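Local coordinates for serpin-12 (Manduca sexta, PDB 6CJ7), which controls the prophenoloxidase activation system of larval hemolymph, probably by inhibiting serine proteases as other serpins do, at residues S294-L302 with L311-L319; F128-N139 with K152-T163. All coordinates share one frame; numbering follows the deposited sequence.

Interaction 1: residues S294-L302 with L311-L319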
loop_
_atom_site.group_PDB
_atom_site.type_symbol
_atom_site.label_atom_id
_atom_site.label_comp_id
_atom_site.label_asym_id
_atom_site.label_seq_id
_atom_site.Cartn_x
_atom_site.Cartn_y
_atom_site.Cartn_z
ATOM N N SER A 294 -7.616 -20.617 -3.220
ATOM C CA SER A 294 -8.136 -21.226 -4.442
ATOM C C SER A 294 -7.628 -20.527 -5.697
ATOM O O SER A 294 -7.515 -21.171 -6.749
ATOM C CB SER A 294 -9.669 -21.237 -4.437
ATOM O OG SER A 294 -10.173 -19.920 -4.428
ATOM N N ILE A 295 -7.310 -19.228 -5.617
ATOM C CA ILE A 295 -6.952 -18.491 -6.829
ATOM C C ILE A 295 -5.664 -18.992 -7.458
ATOM O O ILE A 295 -5.438 -18.751 -8.649
ATOM C CB ILE A 295 -6.834 -16.968 -6.600
ATOM C CG1 ILE A 295 -5.609 -16.639 -5.740
ATOM C CG2 ILE A 295 -8.118 -16.379 -5.997
ATOM C CD1 ILE A 295 -5.460 -15.144 -5.501
ATOM N N PHE A 296 -4.790 -19.668 -6.689
ATOM C CA PHE A 296 -3.531 -20.178 -7.219
ATOM C C PHE A 296 -3.628 -21.616 -7.714
ATOM O O PHE A 296 -2.692 -22.084 -8.369
ATOM C CB PHE A 296 -2.425 -20.082 -6.153
ATOM C CG PHE A 296 -2.200 -18.683 -5.640
ATOM C CD1 PHE A 296 -1.535 -17.750 -6.416
ATOM C CD2 PHE A 296 -2.678 -18.298 -4.396
ATOM C CE1 PHE A 296 -1.336 -16.457 -5.960
ATOM C CE2 PHE A 296 -2.493 -17.004 -3.934
ATOM C CZ PHE A 296 -1.826 -16.084 -4.716
ATOM N N THR A 297 -4.732 -22.312 -7.434
ATOM C CA THR A 297 -4.863 -23.732 -7.734
ATOM C C THR A 297 -5.398 -23.945 -9.144
ATOM O O THR A 297 -6.021 -23.065 -9.742
ATOM C CB THR A 297 -5.795 -24.433 -6.734
ATOM O OG1 THR A 297 -7.155 -24.059 -6.991
ATOM C CG2 THR A 297 -5.432 -24.051 -5.303
ATOM N N GLN A 298 -5.170 -25.148 -9.663
ATOM C CA GLN A 298 -5.776 -25.479 -10.944
ATOM C C GLN A 298 -7.272 -25.732 -10.821
ATOM O O GLN A 298 -7.916 -26.033 -11.832
ATOM C CB GLN A 298 -5.017 -26.655 -11.569
ATOM C CG GLN A 298 -3.669 -26.182 -12.156
ATOM C CD GLN A 298 -2.604 -27.258 -12.228
ATOM O OE1 GLN A 298 -2.661 -28.258 -11.512
ATOM N NE2 GLN A 298 -1.614 -27.051 -13.095
ATOM N N GLN A 299 -7.843 -25.575 -9.621
ATOM C CA GLN A 299 -9.283 -25.544 -9.412
ATOM C C GLN A 299 -9.834 -24.123 -9.352
ATOM O O GLN A 299 -11.028 -23.947 -9.090
ATOM C CB GLN A 299 -9.663 -26.291 -8.129
ATOM C CG GLN A 299 -9.490 -27.803 -8.220
ATOM C CD GLN A 299 -8.033 -28.205 -8.281
ATOM O OE1 GLN A 299 -7.225 -27.766 -7.461
ATOM N NE2 GLN A 299 -7.683 -29.024 -9.265
ATOM N N ALA A 300 -8.990 -23.115 -9.577
ATOM C CA ALA A 300 -9.457 -21.734 -9.586
ATOM C C ALA A 300 -10.577 -21.552 -10.592
ATOM O O ALA A 300 -10.489 -22.028 -11.728
ATOM C CB ALA A 300 -8.310 -20.783 -9.924
ATOM N N GLU A 301 -11.620 -20.846 -10.172
ATOM C CA GLU A 301 -12.808 -20.600 -10.992
ATOM C C GLU A 301 -12.778 -19.137 -11.412
ATOM O O GLU A 301 -13.390 -18.275 -10.781
ATOM C CB GLU A 301 -14.079 -20.943 -10.226
ATOM C CG GLU A 301 -14.227 -22.418 -9.953
ATOM C CD GLU A 301 -14.564 -23.185 -11.223
ATOM O OE1 GLU A 301 -15.203 -22.607 -12.125
ATOM O OE2 GLU A 301 -14.190 -24.368 -11.326
ATOM N N LEU A 302 -12.038 -18.865 -12.491
ATOM C CA LEU A 302 -11.855 -17.526 -13.037
ATOM C C LEU A 302 -12.225 -17.503 -14.513
ATOM O O LEU A 302 -11.620 -16.778 -15.308
ATOM C CB LEU A 302 -10.414 -17.046 -12.820
ATOM C CG LEU A 302 -10.019 -16.921 -11.353
ATOM C CD1 LEU A 302 -8.492 -16.873 -11.188
ATOM C CD2 LEU A 302 -10.702 -15.676 -10.730
ATOM N N LEU A 311 -11.494 -24.452 -20.010
ATOM C CA LEU A 311 -10.573 -24.286 -18.892
ATOM C C LEU A 311 -10.496 -22.832 -18.455
ATOM O O LEU A 311 -10.461 -21.913 -19.284
ATOM C CB LEU A 311 -9.165 -24.766 -19.254
ATOM C CG LEU A 311 -8.984 -26.246 -19.585
ATOM C CD1 LEU A 311 -7.526 -26.521 -19.891
ATOM C CD2 LEU A 311 -9.470 -27.122 -18.444
ATOM N N SER A 312 -10.420 -22.634 -17.142
ATOM C CA SER A 312 -10.152 -21.367 -16.484
ATOM C C SER A 312 -8.655 -21.188 -16.261
ATOM O O SER A 312 -7.948 -22.153 -15.958
ATOM C CB SER A 312 -10.870 -21.302 -15.146
ATOM O OG SER A 312 -10.474 -20.141 -14.432
ATOM N N PRO A 313 -8.133 -19.978 -16.394
ATOM C CA PRO A 313 -6.774 -19.710 -15.908
ATOM C C PRO A 313 -6.758 -19.700 -14.389
ATOM O O PRO A 313 -7.792 -19.689 -13.726
ATOM C CB PRO A 313 -6.459 -18.326 -16.478
ATOM C CG PRO A 313 -7.817 -17.650 -16.506
ATOM C CD PRO A 313 -8.821 -18.745 -16.836
ATOM N N GLN A 314 -5.552 -19.739 -13.833
ATOM C CA GLN A 314 -5.370 -19.449 -12.417
ATOM C C GLN A 314 -4.257 -18.426 -12.272
ATOM O O GLN A 314 -3.534 -18.124 -13.229
ATOM C CB GLN A 314 -5.056 -20.708 -11.595
ATOM C CG GLN A 314 -3.701 -21.323 -11.858
ATOM C CD GLN A 314 -3.712 -22.311 -13.003
ATOM O OE1 GLN A 314 -4.772 -22.841 -13.393
ATOM N NE2 GLN A 314 -2.542 -22.556 -13.567
ATOM N N VAL A 315 -4.131 -17.881 -11.060
ATOM C CA VAL A 315 -3.082 -16.899 -10.779
ATOM C C VAL A 315 -1.750 -17.622 -10.652
ATOM O O VAL A 315 -1.595 -18.516 -9.812
ATOM C CB VAL A 315 -3.386 -16.102 -9.506
ATOM C CG1 VAL A 315 -2.228 -15.130 -9.215
ATOM C CG2 VAL A 315 -4.717 -15.342 -9.643
ATOM N N SER A 316 -0.796 -17.266 -11.512
ATOM C CA SER A 316 0.543 -17.837 -11.410
ATOM C C SER A 316 1.430 -17.031 -10.482
ATOM O O SER A 316 2.215 -17.612 -9.717
ATOM C CB SER A 316 1.212 -17.918 -12.786
ATOM O OG SER A 316 0.369 -18.582 -13.707
ATOM N N SER A 317 1.355 -15.710 -10.568
ATOM C CA SER A 317 2.145 -14.826 -9.731
ATOM C C SER A 317 1.273 -13.639 -9.352
ATOM O O SER A 317 0.504 -13.145 -10.179
ATOM C CB SER A 317 3.408 -14.341 -10.460
ATOM O OG SER A 317 4.319 -15.411 -10.645
ATOM N N ALA A 318 1.365 -13.215 -8.094
ATOM C CA ALA A 318 0.659 -12.039 -7.593
ATOM C C ALA A 318 1.705 -11.167 -6.921
ATOM O O ALA A 318 2.254 -11.543 -5.879
ATOM C CB ALA A 318 -0.451 -12.423 -6.611
ATOM N N LEU A 319 2.005 -10.022 -7.535
ATOM C CA LEU A 319 3.164 -9.222 -7.165
ATOM C C LEU A 319 2.730 -7.811 -6.806
ATOM O O LEU A 319 1.924 -7.199 -7.521
ATOM C CB LEU A 319 4.182 -9.183 -8.310
ATOM C CG LEU A 319 4.615 -10.563 -8.811
ATOM C CD1 LEU A 319 5.505 -10.451 -10.039
ATOM C CD2 LEU A 319 5.329 -11.292 -7.692
HETATM O O HOH W 1 -1.702 -24.590 -14.682
#

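Interaction 2: residues F128-N139 with K152-T163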
loop_
_atom_site.group_PDB
_atom_site.type_symbol
_atom_site.label_atom_id
_atom_site.label_comp_id
_atom_site.label_asym_id
_atom_site.label_seq_id
_atom_site.Cartn_x
_atom_site.Cartn_y
_atom_site.Cartn_z
ATOM N N PHE A 128 4.404 -15.586 -22.738
ATOM C CA PHE A 128 5.397 -15.911 -21.722
ATOM C C PHE A 128 6.449 -16.904 -22.207
ATOM O O PHE A 128 7.335 -17.274 -21.427
ATOM C CB PHE A 128 4.707 -16.458 -20.460
ATOM C CG PHE A 128 3.874 -15.439 -19.722
ATOM C CD1 PHE A 128 4.482 -14.451 -18.954
ATOM C CD2 PHE A 128 2.489 -15.471 -19.775
ATOM C CE1 PHE A 128 3.716 -13.508 -18.268
ATOM C CE2 PHE A 128 1.720 -14.532 -19.093
ATOM C CZ PHE A 128 2.338 -13.548 -18.336
ATOM N N GLY A 129 6.376 -17.341 -23.469
ATOM C CA GLY A 129 7.317 -18.320 -23.989
ATOM C C GLY A 129 8.749 -17.836 -24.066
ATOM O O GLY A 129 9.666 -18.661 -24.095
ATOM N N LYS A 130 8.960 -16.519 -24.125
ATOM C CA LYS A 130 10.280 -15.914 -23.964
ATOM C C LYS A 130 10.261 -15.202 -22.620
ATOM O O LYS A 130 9.856 -14.028 -22.535
ATOM C CB LYS A 130 10.630 -14.940 -25.093
ATOM C CG LYS A 130 10.879 -15.602 -26.444
ATOM C CD LYS A 130 11.183 -14.575 -27.529
ATOM C CE LYS A 130 11.456 -15.222 -28.880
ATOM N NZ LYS A 130 12.690 -16.043 -28.953
ATOM N N PRO A 131 10.676 -15.875 -21.540
ATOM C CA PRO A 131 10.469 -15.306 -20.195
ATOM C C PRO A 131 11.228 -14.016 -19.950
ATOM O O PRO A 131 10.682 -13.127 -19.292
ATOM C CB PRO A 131 10.962 -16.426 -19.263
ATOM C CG PRO A 131 10.892 -17.677 -20.078
ATOM C CD PRO A 131 11.164 -17.264 -21.499
ATOM N N ALA A 132 12.454 -13.885 -20.465
ATOM C CA ALA A 132 13.224 -12.669 -20.214
ATOM C C ALA A 132 12.568 -11.469 -20.883
ATOM O O ALA A 132 12.511 -10.374 -20.304
ATOM C CB ALA A 132 14.661 -12.842 -20.702
ATOM N N LEU A 133 12.059 -11.662 -22.100
ATOM C CA LEU A 133 11.363 -10.590 -22.803
ATOM C C LEU A 133 10.074 -10.205 -22.092
ATOM O O LEU A 133 9.764 -9.014 -21.956
ATOM C CB LEU A 133 11.095 -11.023 -24.246
ATOM C CG LEU A 133 10.114 -10.191 -25.055
ATOM C CD1 LEU A 133 10.706 -8.813 -25.326
ATOM C CD2 LEU A 133 9.804 -10.893 -26.364
ATOM N N ALA A 134 9.314 -11.196 -21.622
ATOM C CA ALA A 134 8.066 -10.916 -20.919
ATOM C C ALA A 134 8.316 -10.155 -19.622
ATOM O O ALA A 134 7.637 -9.160 -19.329
ATOM C CB ALA A 134 7.320 -12.218 -20.630
ATOM N N ALA A 135 9.294 -10.611 -18.827
ATOM C CA ALA A 135 9.607 -9.934 -17.569
ATOM C C ALA A 135 10.032 -8.494 -17.814
ATOM O O ALA A 135 9.575 -7.577 -17.120
ATOM C CB ALA A 135 10.709 -10.683 -16.819
ATOM N N GLN A 136 10.884 -8.269 -18.817
ATOM C CA GLN A 136 11.343 -6.906 -19.059
ATOM C C GLN A 136 10.227 -6.026 -19.612
ATOM O O GLN A 136 10.155 -4.836 -19.284
ATOM C CB GLN A 136 12.551 -6.912 -19.984
ATOM C CG GLN A 136 13.843 -6.913 -19.205
ATOM C CD GLN A 136 14.994 -7.367 -20.043
ATOM O OE1 GLN A 136 15.821 -8.177 -19.616
ATOM N NE2 GLN A 136 15.051 -6.864 -21.259
ATOM N N ASN A 137 9.348 -6.581 -20.454
ATOM C CA ASN A 137 8.232 -5.781 -20.953
ATOM C C ASN A 137 7.282 -5.387 -19.828
ATOM O O ASN A 137 6.795 -4.248 -19.787
ATOM C CB ASN A 137 7.482 -6.537 -22.048
ATOM C CG ASN A 137 8.164 -6.432 -23.396
ATOM O OD1 ASN A 137 8.883 -5.467 -23.668
ATOM N ND2 ASN A 137 7.946 -7.426 -24.246
ATOM N N ILE A 138 7.015 -6.304 -18.901
ATOM C CA ILE A 138 6.148 -5.973 -17.772
ATOM C C ILE A 138 6.816 -4.929 -16.886
ATOM O O ILE A 138 6.192 -3.938 -16.492
ATOM C CB ILE A 138 5.788 -7.239 -16.978
ATOM C CG1 ILE A 138 4.835 -8.120 -17.808
ATOM C CG2 ILE A 138 5.151 -6.859 -15.645
ATOM C CD1 ILE A 138 4.692 -9.539 -17.267
ATOM N N ASN A 139 8.101 -5.126 -16.581
ATOM C CA ASN A 139 8.807 -4.177 -15.723
ATOM C C ASN A 139 8.892 -2.803 -16.369
ATOM O O ASN A 139 8.773 -1.783 -15.681
ATOM C CB ASN A 139 10.209 -4.693 -15.392
ATOM C CG ASN A 139 10.200 -5.818 -14.368
ATOM O OD1 ASN A 139 9.316 -5.894 -13.520
ATOM N ND2 ASN A 139 11.201 -6.686 -14.437
ATOM N N LYS A 152 11.768 -3.267 -11.306
ATOM C CA LYS A 152 12.310 -4.631 -11.332
ATOM C C LYS A 152 11.449 -5.583 -10.506
ATOM O O LYS A 152 11.960 -6.483 -9.832
ATOM C CB LYS A 152 13.759 -4.658 -10.838
ATOM C CG LYS A 152 14.757 -3.910 -11.729
ATOM C CD LYS A 152 14.978 -4.626 -13.062
ATOM C CE LYS A 152 15.306 -3.649 -14.195
ATOM N NZ LYS A 152 16.642 -2.997 -14.055
ATOM N N LEU A 153 10.126 -5.420 -10.570
ATOM C CA LEU A 153 9.237 -6.242 -9.749
ATOM C C LEU A 153 9.187 -7.692 -10.227
ATOM O O LEU A 153 9.149 -8.614 -9.406
ATOM C CB LEU A 153 7.833 -5.638 -9.739
ATOM C CG LEU A 153 6.750 -6.399 -8.961
ATOM C CD1 LEU A 153 7.135 -6.551 -7.490
ATOM C CD2 LEU A 153 5.382 -5.711 -9.101
ATOM N N VAL A 154 9.157 -7.921 -11.542
ATOM C CA VAL A 154 8.984 -9.260 -12.104
ATOM C C VAL A 154 10.345 -9.844 -12.454
ATOM O O VAL A 154 11.157 -9.193 -13.127
ATOM C CB VAL A 154 8.078 -9.233 -13.347
ATOM C CG1 VAL A 154 7.935 -10.640 -13.935
ATOM C CG2 VAL A 154 6.716 -8.658 -13.008
ATOM N N SER A 155 10.594 -11.133 -12.009
ATOM C CA SER A 155 11.834 -11.793 -12.399
ATOM C C SER A 155 11.600 -12.743 -13.570
ATOM O O SER A 155 10.577 -13.440 -13.615
ATOM C CB SER A 155 12.427 -12.585 -11.233
ATOM O OG SER A 155 13.533 -13.357 -11.675
ATOM N N PRO A 156 12.529 -12.789 -14.527
ATOM C CA PRO A 156 12.387 -13.753 -15.632
ATOM C C PRO A 156 12.358 -15.193 -15.163
ATOM O O PRO A 156 11.781 -16.051 -15.844
ATOM C CB PRO A 156 13.617 -13.473 -16.510
ATOM C CG PRO A 156 14.085 -12.111 -16.109
ATOM C CD PRO A 156 13.721 -11.937 -14.671
ATOM N N ASP A 157 12.963 -15.492 -14.014
ATOM C CA ASP A 157 12.957 -16.856 -13.510
ATOM C C ASP A 157 11.607 -17.269 -12.942
ATOM O O ASP A 157 11.390 -18.464 -12.718
ATOM C CB ASP A 157 14.051 -17.020 -12.453
ATOM C CG ASP A 157 15.435 -16.778 -13.017
ATOM O OD1 ASP A 157 15.685 -17.184 -14.175
ATOM O OD2 ASP A 157 16.268 -16.173 -12.311
ATOM N N ASP A 158 10.698 -16.321 -12.715
ATOM C CA ASP A 158 9.344 -16.632 -12.278
ATOM C C ASP A 158 8.413 -16.954 -13.436
ATOM O O ASP A 158 7.253 -17.307 -13.197
ATOM C CB ASP A 158 8.761 -15.468 -11.472
ATOM C CG ASP A 158 9.525 -15.207 -10.196
ATOM O OD1 ASP A 158 10.416 -16.013 -9.861
ATOM O OD2 ASP A 158 9.227 -14.196 -9.524
ATOM N N LEU A 159 8.884 -16.850 -14.672
ATOM C CA LEU A 159 8.035 -16.977 -15.844
ATOM C C LEU A 159 8.490 -18.145 -16.708
ATOM O O LEU A 159 9.680 -18.476 -16.766
ATOM C CB LEU A 159 8.045 -15.682 -16.668
ATOM C CG LEU A 159 7.765 -14.375 -15.920
ATOM C CD1 LEU A 159 7.762 -13.205 -16.887
ATOM C CD2 LEU A 159 6.448 -14.454 -15.165
ATOM N N SER A 160 7.532 -18.765 -17.385
ATOM C CA SER A 160 7.827 -19.834 -18.321
ATOM C C SER A 160 6.674 -19.915 -19.307
ATOM O O SER A 160 5.663 -19.225 -19.162
ATOM C CB SER A 160 8.033 -21.166 -17.595
ATOM O OG SER A 160 6.807 -21.637 -17.060
ATOM N N GLY A 161 6.818 -20.780 -20.308
ATOM C CA GLY A 161 5.717 -21.001 -21.228
ATOM C C GLY A 161 4.462 -21.519 -20.559
ATOM O O GLY A 161 3.375 -21.439 -21.145
ATOM N N ASN A 162 4.580 -22.043 -19.343
ATOM C CA ASN A 162 3.431 -22.549 -18.610
ATOM C C ASN A 162 2.800 -21.509 -17.690
ATOM O O ASN A 162 1.772 -21.800 -17.072
ATOM C CB ASN A 162 3.833 -23.792 -17.811
ATOM C CG ASN A 162 3.976 -25.027 -18.694
ATOM O OD1 ASN A 162 3.065 -25.372 -19.450
ATOM N ND2 ASN A 162 5.125 -25.687 -18.613
ATOM N N THR A 163 3.384 -20.312 -17.588
ATOM C CA THR A 163 2.757 -19.218 -16.854
ATOM C C THR A 163 1.416 -18.870 -17.473
ATOM O O THR A 163 1.299 -18.747 -18.696
ATOM C CB THR A 163 3.669 -17.988 -16.867
ATOM O OG1 THR A 163 4.910 -18.344 -16.249
ATOM C CG2 THR A 163 3.030 -16.797 -16.131
#

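Interaction 1: residues S294-L302 with L311-L319
Val-315 fits against Ile-295 and the edge of the Phe-296 ring, at the end of the 3-10 segment. Its N donates to Ile-295 O over 2.9 Å in a nearly straight bond (161°), while its two methyls diverge. CG2 packs against Ile-295 CB, and CG1 comes within 3.6 Å of Phe-296 CE1. Beta branching lets one residue brace both neighbours. The ring of Phe-296 presents its edge to residues Val-315 to Ala-318, with Val-315 O close to CD1 near the ring plane and Ala-318 CB at the same rim, whereas Ile-295 CG1 of its own segment lies over a face. A second tie lies at Ser-312. Its OG stands opposite its own N (chi1 173°), which lets one hydroxyl accept from Leu-302 N (2.8 Å) and donate in plane to a lone pair of Pro-313 O, so a small side chain ties the loop to segment 311-319. Between these ties Gln-314 turns toward the loop. Its CB is 3.1 Å from Thr-297 O and 3.7 Å from Ala-300 CB, where only a methyl stands. The chain then bends (chi2 -87°), and its OE1 comes to rest 3.7 Å from Gln-298 CG, the two amide planes almost perpendicular.

Behind this first shell, Thr-297 holds the loop in shape. Its OG1 donates to Ser-294 O and accepts from Gln-299 N in an ST turn, inside the type I beta turn from Thr-297 to Ala-300. Helix 56-66 backs Ile-295, helix 284-289 backs Phe-296, and Ser-316 OG is bound by Gln-164 N and Met-165 N. A compact turn thus rests on the lead-in to strand 317-326, which pairs in parallel with strand 165-174; in the serpin fold these are strands 5 and 3 of beta sheet A.

Interaction 2: residues F128-N139 with K152-T163
Phe-128 lays a ring face against Thr-163, whose CG2 sits 3.7 Å from the ring centroid and only 2° off the normal, a CH-pi contact. The threonine torsion (chi1 -60°) divides its work: the methyl meets the ring while OG1 accepts from Ser-160 N, fixing the turn from Ser-160 to Thr-163. Leu-159 supplies the main bump. Its CD1 enters a hollow walled by Ala-134 CB, Ala-135 CB (3.9 Å) and the Phe-128 edge, and floored by helix backbone, with Ala-135 N at 3.6 Å. Alanines suit this helix face because short methyls leave space for the leucine branch. Pro-156 sets its puckered ring against the same Ala-135 methyl (CB to CG 3.7 Å), and Pro-131 rests its CB against Leu-159 CB and the O atoms of Pro-156 and Leu-159. Farther along, Ile-138 CG2 meets Val-154 CG2 at 3.6 Å, the two side chains crossing at about a right angle.

Asn-139 closes the far end. Its OD1 accepts from Val-154 N at 2.8 Å, and its ND2 donates to Val-154 O at the same distance, both in the carbonyl planes. Phe-128 and Ile-138 also touch strand 92-102 and Leu-159 strand 165-174, placing helix and loop on beta sheet A, like helix F and its linker in serpins. Two bonds fix the buried amide's rotation and satisfy both N and O of Val-154 within a mostly apolar contact.

How the interactions relate
From the N terminus, the chain first forms interaction 2: Phe-128 and Gly-129 lead into helix 131-145, and residues 152-163 run back along it before strand 165-174. That contact is complete before interaction 1 begins, so the two lie in series, neither nested nor crossed. Interaction 1 closes the later loop around strand 306-307 and leads into strand 317-326. The two contacts nonetheless touch: Leu-319 packs on Leu-153 and Val-154 of the loop. Together they tie a helix to one face of serpin beta sheet A, and helices 56-66 and 284-289 to the start of strand 317-326, which with its parallel neighbour 165-174 forms the pair between which the reactive loop inserts in inhibitory serpins.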